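Local structure of acyl-coenzyme A oxidase 1 (Yarrowia lipolytica, 5Y9D) at residues 539-544 and 552-557; 564-569 and 605-610; 71-76 and 95-100; 118-123 and 650-655. The protein catalyses the FAD-dependent oxidation of 2,3-saturated acyl-CoA by oxygen to the (2E)-enoyl-CoA with release of hydrogen peroxide, a step of peroxisomal fatty acid beta-oxidation. One frame throughout, in Å; residues are numbered along the deposited sequence.

Contact 1 of 4, residues 539-544 and 552-557; sequences DKYQEL and QAFEEL
Y541 and F554 meet in an offset (parallel-displaced) stack, their ring centroids 4.6 Å apart and their planes 20° from parallel. The overlap is partial: Y541 CE1 lies over one face of the F554 ring, displaced toward its rim, with F554 CZ the nearest atom at 3.3 Å. Y541 reaches this position because its ring carbon CG stands anti to the backbone N (chi1 170°), which carries the phenol across to helix 550-556. Beside the stack, A553 CB sits 3.7 Å from Y541 CD1 and also meets L544 CB, so that one methyl touches two residues of helix 519-544. L557 lies at the base of the tyrosine ring: its CD2 is at the ring edge, near the plane, 3.7 Å from Y541 CB, while its CD1 meets L544 CD1 tip to tip at 3.7 Å. K540 adds its CB to the same leucine, but the rest of the lysine chain turns away. A valine in place of F554 has no ring to stack, and the Y541 ring would probably be left freer to tilt. In the next shell, V479 of helix 467-486 touches the side chains of both Y541 and F554, L483 that of Y541 and R476 that of F554. E555 makes a weak hydrogen bond to T342 of the second subunit, and the F554 side chain is about 9 Å from a bound FAD. The whole is an apolar helical hairpin: the end of helix 519-544 and helix 550-556 run roughly antiparallel, their short axes at 138°, within the alpha-helical C-terminal part of the oxidase.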
loop_
_atom_site.group_PDB
_atom_site.type_symbol
_atom_site.label_atom_id
_atom_site.label_comp_id
_atom_site.label_asym_id
_atom_site.label_seq_id
_atom_site.Cartn_x
_atom_site.Cartn_y
_atom_site.Cartn_z
ATOM N N ASP A 539 34.474 6.717 -2.637
ATOM C CA ASP A 539 35.266 7.794 -3.211
ATOM C C ASP A 539 34.782 9.182 -2.786
ATOM O O ASP A 539 35.582 9.969 -2.297
ATOM C CB ASP A 539 35.301 7.698 -4.745
ATOM C CG ASP A 539 36.563 8.286 -5.332
ATOM O OD1 ASP A 539 37.651 7.726 -5.062
ATOM O OD2 ASP A 539 36.462 9.300 -6.055
ATOM N N LYS A 540 33.494 9.485 -2.983
ATOM C CA LYS A 540 32.964 10.792 -2.596
ATOM C C LYS A 540 33.182 11.041 -1.110
ATOM O O LYS A 540 33.453 12.166 -0.697
ATOM C CB LYS A 540 31.479 10.926 -2.921
ATOM C CG LYS A 540 31.130 10.957 -4.406
ATOM C CD LYS A 540 31.401 12.315 -5.053
ATOM C CE LYS A 540 30.403 12.616 -6.171
ATOM N NZ LYS A 540 30.549 14.011 -6.681
ATOM N N TYR A 541 33.074 9.996 -0.306
ATOM C CA TYR A 541 33.178 10.131 1.150
ATOM C C TYR A 541 34.556 10.592 1.527
ATOM O O TYR A 541 34.696 11.531 2.282
ATOM C CB TYR A 541 32.819 8.813 1.856
ATOM C CG TYR A 541 33.118 8.741 3.342
ATOM C CD1 TYR A 541 32.215 9.216 4.300
ATOM C CD2 TYR A 541 34.284 8.151 3.794
ATOM C CE1 TYR A 541 32.492 9.120 5.668
ATOM C CE2 TYR A 541 34.557 8.044 5.148
ATOM C CZ TYR A 541 33.672 8.535 6.069
ATOM O OH TYR A 541 34.012 8.402 7.382
ATOM N N GLN A 542 35.570 9.935 0.979
ATOM C CA GLN A 542 36.978 10.317 1.206
ATOM C C GLN A 542 37.229 11.812 0.930
ATOM O O GLN A 542 37.786 12.517 1.776
ATOM C CB GLN A 542 37.874 9.479 0.316
ATOM C CG GLN A 542 37.900 8.005 0.666
ATOM C CD GLN A 542 38.330 7.146 -0.506
ATOM O OE1 GLN A 542 37.769 7.225 -1.603
ATOM N NE2 GLN A 542 39.330 6.313 -0.277
ATOM N N GLU A 543 36.788 12.277 -0.245
ATOM C CA GLU A 543 36.836 13.694 -0.618
ATOM C C GLU A 543 36.125 14.569 0.410
ATOM O O GLU A 543 36.583 15.658 0.709
ATOM C CB GLU A 543 36.158 13.954 -1.968
ATOM C CG GLU A 543 36.748 13.265 -3.191
ATOM C CD GLU A 543 35.656 12.900 -4.202
ATOM O OE1 GLU A 543 34.959 13.824 -4.696
ATOM O OE2 GLU A 543 35.473 11.685 -4.489
ATOM N N LEU A 544 34.992 14.103 0.923
ATOM C CA LEU A 544 34.207 14.900 1.864
ATOM C C LEU A 544 34.833 14.988 3.242
ATOM O O LEU A 544 34.842 16.057 3.837
ATOM C CB LEU A 544 32.783 14.378 1.959
ATOM C CG LEU A 544 31.966 14.737 0.721
ATOM C CD1 LEU A 544 30.686 13.909 0.626
ATOM C CD2 LEU A 544 31.648 16.225 0.692
ATOM N N GLN A 552 28.654 14.264 8.987
ATOM C CA GLN A 552 28.155 15.229 8.023
ATOM C C GLN A 552 28.363 14.726 6.627
ATOM O O GLN A 552 27.577 15.054 5.738
ATOM C CB GLN A 552 28.882 16.553 8.140
ATOM C CG GLN A 552 28.830 17.218 9.505
ATOM C CD GLN A 552 29.892 18.284 9.609
ATOM O OE1 GLN A 552 31.010 18.027 10.085
ATOM N NE2 GLN A 552 29.575 19.473 9.116
ATOM N N ALA A 553 29.428 13.952 6.421
ATOM C CA ALA A 553 29.695 13.363 5.106
ATOM C C ALA A 553 28.607 12.387 4.705
ATOM O O ALA A 553 28.087 12.481 3.602
ATOM C CB ALA A 553 31.054 12.679 5.075
ATOM N N PHE A 554 28.262 11.458 5.599
ATOM C CA PHE A 554 27.231 10.427 5.310
ATOM C C PHE A 554 25.892 11.038 4.973
ATOM O O PHE A 554 25.279 10.613 3.993
ATOM C CB PHE A 554 27.090 9.404 6.445
ATOM C CG PHE A 554 28.260 8.462 6.547
ATOM C CD1 PHE A 554 28.646 7.696 5.457
ATOM C CD2 PHE A 554 28.984 8.360 7.715
ATOM C CE1 PHE A 554 29.741 6.861 5.535
ATOM C CE2 PHE A 554 30.073 7.517 7.799
ATOM C CZ PHE A 554 30.461 6.782 6.701
ATOM N N GLU A 555 25.465 12.054 5.734
ATOM C CA GLU A 555 24.246 12.818 5.387
ATOM C C GLU A 555 24.324 13.442 3.972
ATOM O O GLU A 555 23.330 13.441 3.235
ATOM C CB GLU A 555 23.945 13.918 6.422
ATOM C CG GLU A 555 22.604 14.637 6.201
ATOM C CD GLU A 555 22.578 16.087 6.701
ATOM O OE1 GLU A 555 23.012 16.346 7.858
ATOM O OE2 GLU A 555 22.097 16.970 5.934
ATOM N N GLU A 556 25.485 13.964 3.577
ATOM C CA GLU A 556 25.623 14.463 2.198
ATOM C C GLU A 556 25.394 13.322 1.221
ATOM O O GLU A 556 24.783 13.522 0.169
ATOM C CB GLU A 556 26.971 15.179 1.929
ATOM C CG GLU A 556 26.873 16.710 1.880
ATOM C CD GLU A 556 26.070 17.247 0.691
ATOM O OE1 GLU A 556 26.393 16.926 -0.479
ATOM O OE2 GLU A 556 25.112 18.016 0.909
ATOM N N LEU A 557 25.837 12.131 1.625
ATOM C CA LEU A 557 25.767 10.891 0.826
ATOM C C LEU A 557 24.521 10.018 1.077
ATOM O O LEU A 557 24.435 8.898 0.582
ATOM C CB LEU A 557 27.064 10.056 1.049
ATOM C CG LEU A 557 28.257 10.258 0.086
ATOM C CD1 LEU A 557 28.157 11.541 -0.740
ATOM C CD2 LEU A 557 29.583 10.205 0.843
#

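Contact 2 of 4, residues 564-569 and 605-610; sequences CARIHT and EEDTGI
R566 and I567, on an unbroken helical turn, face D607 and I610 at the break where helix 589-606 gives way to helix 608-613, and the backbones stay well apart, I567 CA lying 8.9 Å from D607 CA. Side chains alone span that gap. R566 sends out a chain bent at chi2 and chi3, and its NH1 meets D607 OD2 at 2.8 Å. This is a salt bridge, but its hydrogen bond is weak, since the N-H...O angle is only 119°. The oxygen lies at the edge of the guanidinium, near its plane, whereas the carboxylate itself is turned 64° against that plane; the pairing is a single NH1-to-OD2 link, consistent with this turn. D607 holds the N-cap position of helix 608-613, yet its side chain makes no capping bond and turns instead to the arginine. Beside the ion pair the two isoleucines reach toward each other tip to tip, I567 CD1 to I610 CD1 at 3.7 Å. I610 CD1 also lies 3.8 Å from R566 NH1, and I567 CD1 passes D607 OD2 at 4.1 Å, so the charged pair borders directly on the apolar one. A further salt bridge joins E606 to R570, one turn beyond R566, while F423 of helix 400-437 packs on R566. T608 packs on G609 of the second subunit, placing the break at the dimer interface. The arrangement is an interhelical salt bridge with an aliphatic contact beside it, tying helix 558-581 to the junction of two successive helices in the alpha-helical C-terminal region.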
loop_
_atom_site.group_PDB
_atom_site.type_symbol
_atom_site.label_atom_id
_atom_site.label_comp_id
_atom_site.label_asym_id
_atom_site.label_seq_id
_atom_site.Cartn_x
_atom_site.Cartn_y
_atom_site.Cartn_z
ATOM N N CYS A 564 23.212 2.005 -2.494
ATOM C CA CYS A 564 24.133 0.917 -2.264
ATOM C C CYS A 564 23.489 -0.209 -1.480
ATOM O O CYS A 564 23.682 -1.386 -1.780
ATOM C CB CYS A 564 25.386 1.443 -1.559
ATOM S SG CYS A 564 26.247 2.695 -2.550
ATOM N N ALA A 565 22.701 0.165 -0.482
ATOM C CA ALA A 565 21.991 -0.794 0.325
ATOM C C ALA A 565 21.131 -1.587 -0.597
ATOM O O ALA A 565 21.089 -2.806 -0.532
ATOM C CB ALA A 565 21.131 -0.090 1.359
ATOM N N ARG A 566 20.466 -0.872 -1.488
ATOM C CA ARG A 566 19.488 -1.483 -2.353
ATOM C C ARG A 566 20.090 -2.489 -3.279
ATOM O O ARG A 566 19.588 -3.583 -3.310
ATOM C CB ARG A 566 18.721 -0.455 -3.196
ATOM C CG ARG A 566 17.361 -0.990 -3.642
ATOM C CD ARG A 566 17.097 -0.717 -5.084
ATOM N NE ARG A 566 16.341 0.504 -5.265
ATOM C CZ ARG A 566 16.303 1.188 -6.411
ATOM N NH1 ARG A 566 17.016 0.767 -7.464
ATOM N NH2 ARG A 566 15.556 2.298 -6.502
ATOM N N ILE A 567 21.116 -2.105 -4.062
ATOM C CA ILE A 567 21.752 -3.056 -4.989
ATOM C C ILE A 567 22.428 -4.222 -4.262
ATOM O O ILE A 567 22.340 -5.343 -4.701
ATOM C CB ILE A 567 22.831 -2.459 -5.917
ATOM C CG1 ILE A 567 22.516 -1.039 -6.353
ATOM C CG2 ILE A 567 22.984 -3.322 -7.168
ATOM C CD1 ILE A 567 21.185 -0.913 -7.059
ATOM N N HIS A 568 23.106 -3.957 -3.160
ATOM C CA HIS A 568 23.914 -4.995 -2.497
ATOM C C HIS A 568 23.013 -6.036 -1.838
ATOM O O HIS A 568 23.286 -7.230 -1.869
ATOM C CB HIS A 568 24.822 -4.356 -1.441
ATOM C CG HIS A 568 25.281 -5.313 -0.386
ATOM N ND1 HIS A 568 26.286 -6.226 -0.596
ATOM C CD2 HIS A 568 24.837 -5.530 0.869
ATOM C CE1 HIS A 568 26.463 -6.949 0.494
ATOM N NE2 HIS A 568 25.589 -6.554 1.392
ATOM N N THR A 569 21.945 -5.557 -1.218
ATOM C CA THR A 569 20.896 -6.415 -0.721
ATOM C C THR A 569 20.329 -7.261 -1.843
ATOM O O THR A 569 20.238 -8.500 -1.688
ATOM C CB THR A 569 19.740 -5.633 -0.062
ATOM O OG1 THR A 569 20.229 -4.895 1.063
ATOM C CG2 THR A 569 18.700 -6.590 0.437
ATOM N N GLU A 605 15.507 -5.862 -14.888
ATOM C CA GLU A 605 14.401 -5.116 -15.489
ATOM C C GLU A 605 13.840 -3.924 -14.705
ATOM O O GLU A 605 13.213 -3.059 -15.307
ATOM C CB GLU A 605 13.233 -6.057 -15.759
ATOM C CG GLU A 605 13.016 -6.400 -17.210
ATOM C CD GLU A 605 11.741 -7.192 -17.417
ATOM O OE1 GLU A 605 10.881 -7.255 -16.494
ATOM O OE2 GLU A 605 11.597 -7.753 -18.516
ATOM N N GLU A 606 13.976 -3.907 -13.382
ATOM C CA GLU A 606 13.568 -2.737 -12.607
ATOM C C GLU A 606 14.703 -1.720 -12.643
ATOM O O GLU A 606 14.472 -0.523 -12.755
ATOM C CB GLU A 606 13.266 -3.101 -11.148
ATOM C CG GLU A 606 12.175 -4.153 -10.905
ATOM C CD GLU A 606 11.829 -4.316 -9.406
ATOM O OE1 GLU A 606 10.683 -3.971 -9.025
ATOM O OE2 GLU A 606 12.690 -4.778 -8.600
ATOM N N ASP A 607 15.936 -2.220 -12.556
ATOM C CA ASP A 607 17.137 -1.393 -12.422
ATOM C C ASP A 607 17.891 -1.269 -13.756
ATOM O O ASP A 607 19.119 -1.305 -13.782
ATOM C CB ASP A 607 18.092 -2.009 -11.383
ATOM C CG ASP A 607 17.432 -2.263 -10.023
ATOM O OD1 ASP A 607 16.735 -3.302 -9.858
ATOM O OD2 ASP A 607 17.651 -1.449 -9.096
ATOM N N THR A 608 17.168 -1.124 -14.864
ATOM C CA THR A 608 17.797 -1.090 -16.193
ATOM C C THR A 608 18.771 0.100 -16.303
ATOM O O THR A 608 19.888 -0.039 -16.815
ATOM C CB THR A 608 16.709 -1.108 -17.300
ATOM O OG1 THR A 608 16.379 -2.472 -17.602
ATOM C CG2 THR A 608 17.147 -0.446 -18.567
ATOM N N GLY A 609 18.348 1.254 -15.785
ATOM C CA GLY A 609 19.198 2.431 -15.712
ATOM C C GLY A 609 20.555 2.079 -15.155
ATOM O O GLY A 609 21.580 2.422 -15.747
ATOM N N ILE A 610 20.562 1.354 -14.040
ATOM C CA ILE A 610 21.795 1.106 -13.288
ATOM C C ILE A 610 22.806 0.274 -14.073
ATOM O O ILE A 610 23.998 0.483 -13.929
ATOM C CB ILE A 610 21.506 0.446 -11.918
ATOM C CG1 ILE A 610 20.867 1.467 -10.972
ATOM C CG2 ILE A 610 22.782 -0.098 -11.277
ATOM C CD1 ILE A 610 19.834 0.900 -10.013
#

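Contact 3 of 4, residues 71-76 and 95-100; sequences DPVLSV and VAALSP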
loop_
_atom_site.group_PDB
_atom_site.type_symbol
_atom_site.label_atom_id
_atom_site.label_comp_id
_atom_site.label_asym_id
_atom_site.label_seq_id
_atom_site.Cartn_x
_atom_site.Cartn_y
_atom_site.Cartn_z
ATOM N N ASP A 71 -6.392 -25.314 17.670
ATOM C CA ASP A 71 -6.710 -24.642 18.919
ATOM C C ASP A 71 -7.841 -23.650 18.700
ATOM O O ASP A 71 -7.649 -22.633 18.035
ATOM C CB ASP A 71 -5.470 -23.913 19.456
ATOM C CG ASP A 71 -5.617 -23.486 20.922
ATOM O OD1 ASP A 71 -6.775 -23.356 21.392
ATOM O OD2 ASP A 71 -4.557 -23.293 21.596
ATOM N N PRO A 72 -9.029 -23.941 19.262
ATOM C CA PRO A 72 -10.179 -23.097 19.000
ATOM C C PRO A 72 -10.095 -21.671 19.537
ATOM O O PRO A 72 -10.778 -20.806 19.006
ATOM C CB PRO A 72 -11.337 -23.862 19.658
ATOM C CG PRO A 72 -10.717 -24.779 20.645
ATOM C CD PRO A 72 -9.388 -25.130 20.061
ATOM N N VAL A 73 -9.274 -21.413 20.558
ATOM C CA VAL A 73 -9.063 -20.042 20.992
ATOM C C VAL A 73 -8.432 -19.246 19.865
ATOM O O VAL A 73 -8.759 -18.073 19.710
ATOM C CB VAL A 73 -8.194 -19.883 22.275
ATOM C CG1 VAL A 73 -8.149 -18.407 22.716
ATOM C CG2 VAL A 73 -8.732 -20.722 23.435
ATOM N N LEU A 74 -7.589 -19.896 19.052
ATOM C CA LEU A 74 -6.785 -19.225 18.003
ATOM C C LEU A 74 -7.448 -19.095 16.632
ATOM O O LEU A 74 -6.796 -18.743 15.648
ATOM C CB LEU A 74 -5.480 -19.989 17.777
ATOM C CG LEU A 74 -4.537 -20.149 18.969
ATOM C CD1 LEU A 74 -3.131 -20.522 18.516
ATOM C CD2 LEU A 74 -4.497 -18.867 19.786
ATOM N N SER A 75 -8.730 -19.405 16.540
ATOM C CA SER A 75 -9.367 -19.547 15.226
ATOM C C SER A 75 -9.581 -18.157 14.648
ATOM O O SER A 75 -10.024 -17.258 15.344
ATOM C CB SER A 75 -10.699 -20.278 15.362
ATOM O OG SER A 75 -11.541 -19.969 14.276
ATOM N N VAL A 76 -9.303 -17.991 13.369
ATOM C CA VAL A 76 -9.369 -16.668 12.732
ATOM C C VAL A 76 -10.568 -16.467 11.790
ATOM O O VAL A 76 -10.741 -15.393 11.225
ATOM C CB VAL A 76 -8.017 -16.330 12.063
ATOM C CG1 VAL A 76 -6.941 -16.313 13.135
ATOM C CG2 VAL A 76 -7.633 -17.331 10.968
ATOM N N VAL A 95 -3.083 -14.743 23.351
ATOM C CA VAL A 95 -1.825 -14.672 24.084
ATOM C C VAL A 95 -1.802 -15.681 25.239
ATOM O O VAL A 95 -0.824 -16.395 25.409
ATOM C CB VAL A 95 -1.555 -13.238 24.632
ATOM C CG1 VAL A 95 -0.340 -13.229 25.567
ATOM C CG2 VAL A 95 -1.335 -12.278 23.499
ATOM N N ALA A 96 -2.877 -15.753 26.011
ATOM C CA ALA A 96 -2.966 -16.737 27.088
ATOM C C ALA A 96 -2.765 -18.170 26.626
ATOM O O ALA A 96 -2.022 -18.914 27.227
ATOM C CB ALA A 96 -4.285 -16.600 27.818
ATOM N N ALA A 97 -3.394 -18.532 25.517
ATOM C CA ALA A 97 -3.376 -19.903 24.991
ATOM C C ALA A 97 -2.023 -20.306 24.436
ATOM O O ALA A 97 -1.713 -21.511 24.430
ATOM C CB ALA A 97 -4.425 -20.063 23.906
ATOM N N LEU A 98 -1.242 -19.325 23.964
ATOM C CA LEU A 98 0.117 -19.568 23.469
ATOM C C LEU A 98 1.162 -19.589 24.588
ATOM O O LEU A 98 2.288 -20.031 24.384
ATOM C CB LEU A 98 0.524 -18.505 22.433
ATOM C CG LEU A 98 -0.249 -18.560 21.112
ATOM C CD1 LEU A 98 -0.049 -17.251 20.361
ATOM C CD2 LEU A 98 0.178 -19.769 20.264
ATOM N N SER A 99 0.784 -19.168 25.784
ATOM C CA SER A 99 1.768 -19.012 26.846
ATOM C C SER A 99 2.451 -20.296 27.385
ATOM O O SER A 99 3.584 -20.242 27.815
ATOM C CB SER A 99 1.181 -18.168 27.986
ATOM O OG SER A 99 0.261 -18.951 28.684
ATOM N N PRO A 100 1.793 -21.459 27.343
ATOM C CA PRO A 100 2.560 -22.654 27.732
ATOM C C PRO A 100 3.838 -22.888 26.915
ATOM O O PRO A 100 4.850 -23.405 27.434
ATOM C CB PRO A 100 1.592 -23.792 27.463
ATOM C CG PRO A 100 0.235 -23.159 27.437
ATOM C CD PRO A 100 0.452 -21.808 26.846
#
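An Asx turn at D71, where the chain leaves helix 55-70, sets its residues against A97 near the end of helix 84-98. D71 OD1 accepts from V73 N at 3.3 Å, the nitrogen lying above the carboxylate plane, 40° out of it. The other oxygen, OD2, is 4.0 Å from A97 CB; with CG anti to the backbone N (chi1 -165°), OD1 is turned to V73 N and OD2 to the A97 methyl. The turn continues as a 3-10 segment, in which L74 N bonds to D71 O at 2.9 Å. V73 CB and L74 CD2 then pack on A97 CB, the valine at 4.1 Å, so the small methyl is met from three residues. Deeper in, L74 CD1 touches L98 CD2 at 3.8 Å, the two leucines meeting aslant. Replacing D71 with an alanine takes away this acceptor of V73 N, and the start of the turn would probably be held less firmly, though the backbone bond from L74 N would remain. Around this joint, V95 and L98 pack on helix 122-142, L74 also leans on R94 of helix 84-98, and A96 and S99 touch F694 of the second subunit.

Contact 4 of 4, residues 118-123 and 650-655; sequences GMVDMS and SDFFIN
V120 meets the F652 ring with one methyl and the F653 backbone with the other, while M119 approaches the F653 ring. The methionine crosses the phenylalanine at about a right angle and puts SD 5.0 Å from the centroid of the F653 ring. Because this sulfur lies 52° off the ring normal, the Met-aromatic contact is oblique, and its closest atom pair is M119 SD to F653 CD1 at 4.1 Å. V120 CG2, in the crowded position between the backbone N and the carbonyl carbon, points to the aromatic side and meets F652 CE1 at 4.1 Å, the two side chains again crossing at nearly a right angle. V120 CG1 turns to the backbone, 3.1 Å from F653 O, a close fit of methyl against carbonyl, and also rests 4.0 Å from N655 CB. The two phenylalanines are set by their first torsions: F652 has its ring carbon CG anti to the backbone N (chi1 177°), F653 its own anti to the carbonyl carbon. With these torsions F652 CD1 lies over the centre of one face of the F653 ring, 3.9 Å above its plane. M65, I68 and E69 of helix 55-70 touch the F653 side chain as well. R325 of helix 306-334 hydrogen-bonds to M119 O through NH1 and to I654 O through NE, bridging the two segments. Direct contact is thus made by methyls, sulfur, rings and one carbonyl, whereas a backbone oxygen of each segment is held by the same arginine, which probably fixes their spacing in this buried joint between N-terminal and C-terminal regions.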
loop_
_atom_site.group_PDB
_atom_site.type_symbol
_atom_site.label_atom_id
_atom_site.label_comp_id
_atom_site.label_asym_id
_atom_site.label_seq_id
_atom_site.Cartn_x
_atom_site.Cartn_y
_atom_site.Cartn_z
ATOM N N GLY A 118 1.910 -15.427 12.671
ATOM C CA GLY A 118 1.809 -14.058 12.148
ATOM C C GLY A 118 1.341 -14.000 10.715
ATOM O O GLY A 118 0.906 -12.948 10.240
ATOM N N MET A 119 1.431 -15.120 10.001
ATOM C CA MET A 119 0.815 -15.195 8.680
ATOM C C MET A 119 -0.627 -14.755 8.636
ATOM O O MET A 119 -1.035 -14.242 7.635
ATOM C CB MET A 119 0.794 -16.620 8.149
ATOM C CG MET A 119 2.158 -17.196 7.908
ATOM S SD MET A 119 1.909 -18.789 7.160
ATOM C CE MET A 119 1.640 -18.213 5.498
ATOM N N VAL A 120 -1.394 -15.057 9.680
ATOM C CA VAL A 120 -2.857 -14.831 9.713
ATOM C C VAL A 120 -3.366 -14.035 10.922
ATOM O O VAL A 120 -4.532 -13.652 10.944
ATOM C CB VAL A 120 -3.673 -16.152 9.675
ATOM C CG1 VAL A 120 -3.531 -16.816 8.330
ATOM C CG2 VAL A 120 -3.225 -17.108 10.759
ATOM N N ASP A 121 -2.512 -13.817 11.920
ATOM C CA ASP A 121 -2.891 -13.036 13.099
ATOM C C ASP A 121 -1.730 -12.187 13.595
ATOM O O ASP A 121 -1.048 -12.516 14.545
ATOM C CB ASP A 121 -3.400 -13.939 14.220
ATOM C CG ASP A 121 -3.959 -13.146 15.388
ATOM O OD1 ASP A 121 -3.944 -11.897 15.319
ATOM O OD2 ASP A 121 -4.398 -13.747 16.388
ATOM N N MET A 122 -1.532 -11.054 12.959
ATOM C CA MET A 122 -0.493 -10.171 13.390
ATOM C C MET A 122 -0.726 -9.533 14.767
ATOM O O MET A 122 0.251 -9.283 15.463
ATOM C CB MET A 122 -0.187 -9.150 12.286
ATOM C CG MET A 122 0.864 -9.702 11.289
ATOM S SD MET A 122 0.989 -8.903 9.665
ATOM C CE MET A 122 0.017 -9.967 8.586
ATOM N N SER A 123 -1.972 -9.319 15.203
ATOM C CA SER A 123 -2.186 -8.654 16.482
ATOM C C SER A 123 -1.639 -9.516 17.667
ATOM O O SER A 123 -0.907 -9.015 18.524
ATOM C CB SER A 123 -3.661 -8.279 16.654
ATOM O OG SER A 123 -4.050 -7.186 15.796
ATOM N N SER A 650 -2.084 -25.041 4.873
ATOM C CA SER A 650 -3.451 -25.540 4.934
ATOM C C SER A 650 -4.395 -24.371 4.689
ATOM O O SER A 650 -3.948 -23.233 4.590
ATOM C CB SER A 650 -3.719 -26.145 6.288
ATOM O OG SER A 650 -3.933 -25.141 7.272
ATOM N N ASP A 651 -5.690 -24.644 4.592
ATOM C CA ASP A 651 -6.669 -23.583 4.317
ATOM C C ASP A 651 -6.826 -22.630 5.497
ATOM O O ASP A 651 -7.209 -21.457 5.324
ATOM C CB ASP A 651 -8.027 -24.141 3.883
ATOM C CG ASP A 651 -8.029 -24.626 2.417
ATOM O OD1 ASP A 651 -7.113 -24.305 1.630
ATOM O OD2 ASP A 651 -8.970 -25.334 2.040
ATOM N N PHE A 652 -6.489 -23.094 6.681
ATOM C CA PHE A 652 -6.522 -22.238 7.822
ATOM C C PHE A 652 -5.546 -21.049 7.622
ATOM O O PHE A 652 -5.897 -19.902 7.903
ATOM C CB PHE A 652 -6.151 -23.051 9.082
ATOM C CG PHE A 652 -6.088 -22.231 10.339
ATOM C CD1 PHE A 652 -4.963 -21.473 10.630
ATOM C CD2 PHE A 652 -7.160 -22.203 11.223
ATOM C CE1 PHE A 652 -4.903 -20.716 11.784
ATOM C CE2 PHE A 652 -7.101 -21.448 12.376
ATOM C CZ PHE A 652 -5.970 -20.714 12.673
ATOM N N PHE A 653 -4.307 -21.335 7.197
ATOM C CA PHE A 653 -3.310 -20.260 7.006
ATOM C C PHE A 653 -3.550 -19.469 5.730
ATOM O O PHE A 653 -3.105 -18.334 5.622
ATOM C CB PHE A 653 -1.873 -20.765 7.080
ATOM C CG PHE A 653 -1.508 -21.317 8.426
ATOM C CD1 PHE A 653 -1.020 -20.494 9.415
ATOM C CD2 PHE A 653 -1.681 -22.660 8.706
ATOM C CE1 PHE A 653 -0.700 -20.985 10.663
ATOM C CE2 PHE A 653 -1.358 -23.170 9.952
ATOM C CZ PHE A 653 -0.877 -22.329 10.938
ATOM N N ILE A 654 -4.279 -20.043 4.781
ATOM C CA ILE A 654 -4.755 -19.251 3.661
ATOM C C ILE A 654 -5.664 -18.166 4.204
ATOM O O ILE A 654 -5.425 -16.971 4.000
ATOM C CB ILE A 654 -5.485 -20.130 2.625
ATOM C CG1 ILE A 654 -4.477 -21.043 1.908
ATOM C CG2 ILE A 654 -6.210 -19.288 1.591
ATOM C CD1 ILE A 654 -3.299 -20.316 1.281
ATOM N N ASN A 655 -6.678 -18.619 4.930
ATOM C CA ASN A 655 -7.730 -17.800 5.482
ATOM C C ASN A 655 -8.396 -16.906 4.417
ATOM O O ASN A 655 -8.667 -15.717 4.638
ATOM C CB ASN A 655 -7.194 -17.007 6.664
ATOM C CG ASN A 655 -8.295 -16.516 7.556
ATOM O OD1 ASN A 655 -8.143 -15.542 8.294
ATOM N ND2 ASN A 655 -9.430 -17.175 7.474
#

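Along the chain, contact 3 closes first; contact 4 then spans more than five hundred residues, and contacts 1 and 2 follow one another inside its loop. Contacts 3 and 4 are neighbours, with centres 13 Å apart, and they touch: V76 packs on N655 and F652. Contacts 1 and 2 lie on the opposite side of the chain's centre, their own centres 21 Å apart and not touching, on the successive helices 550-556 and 558-581. Contact 4 thus returns the C-terminal helical region, which holds contacts 1 and 2, to the N-terminal helices that hold contact 3. Contacts 1, 2 and 3 each also reach the second subunit, so both regions take part in the dimer.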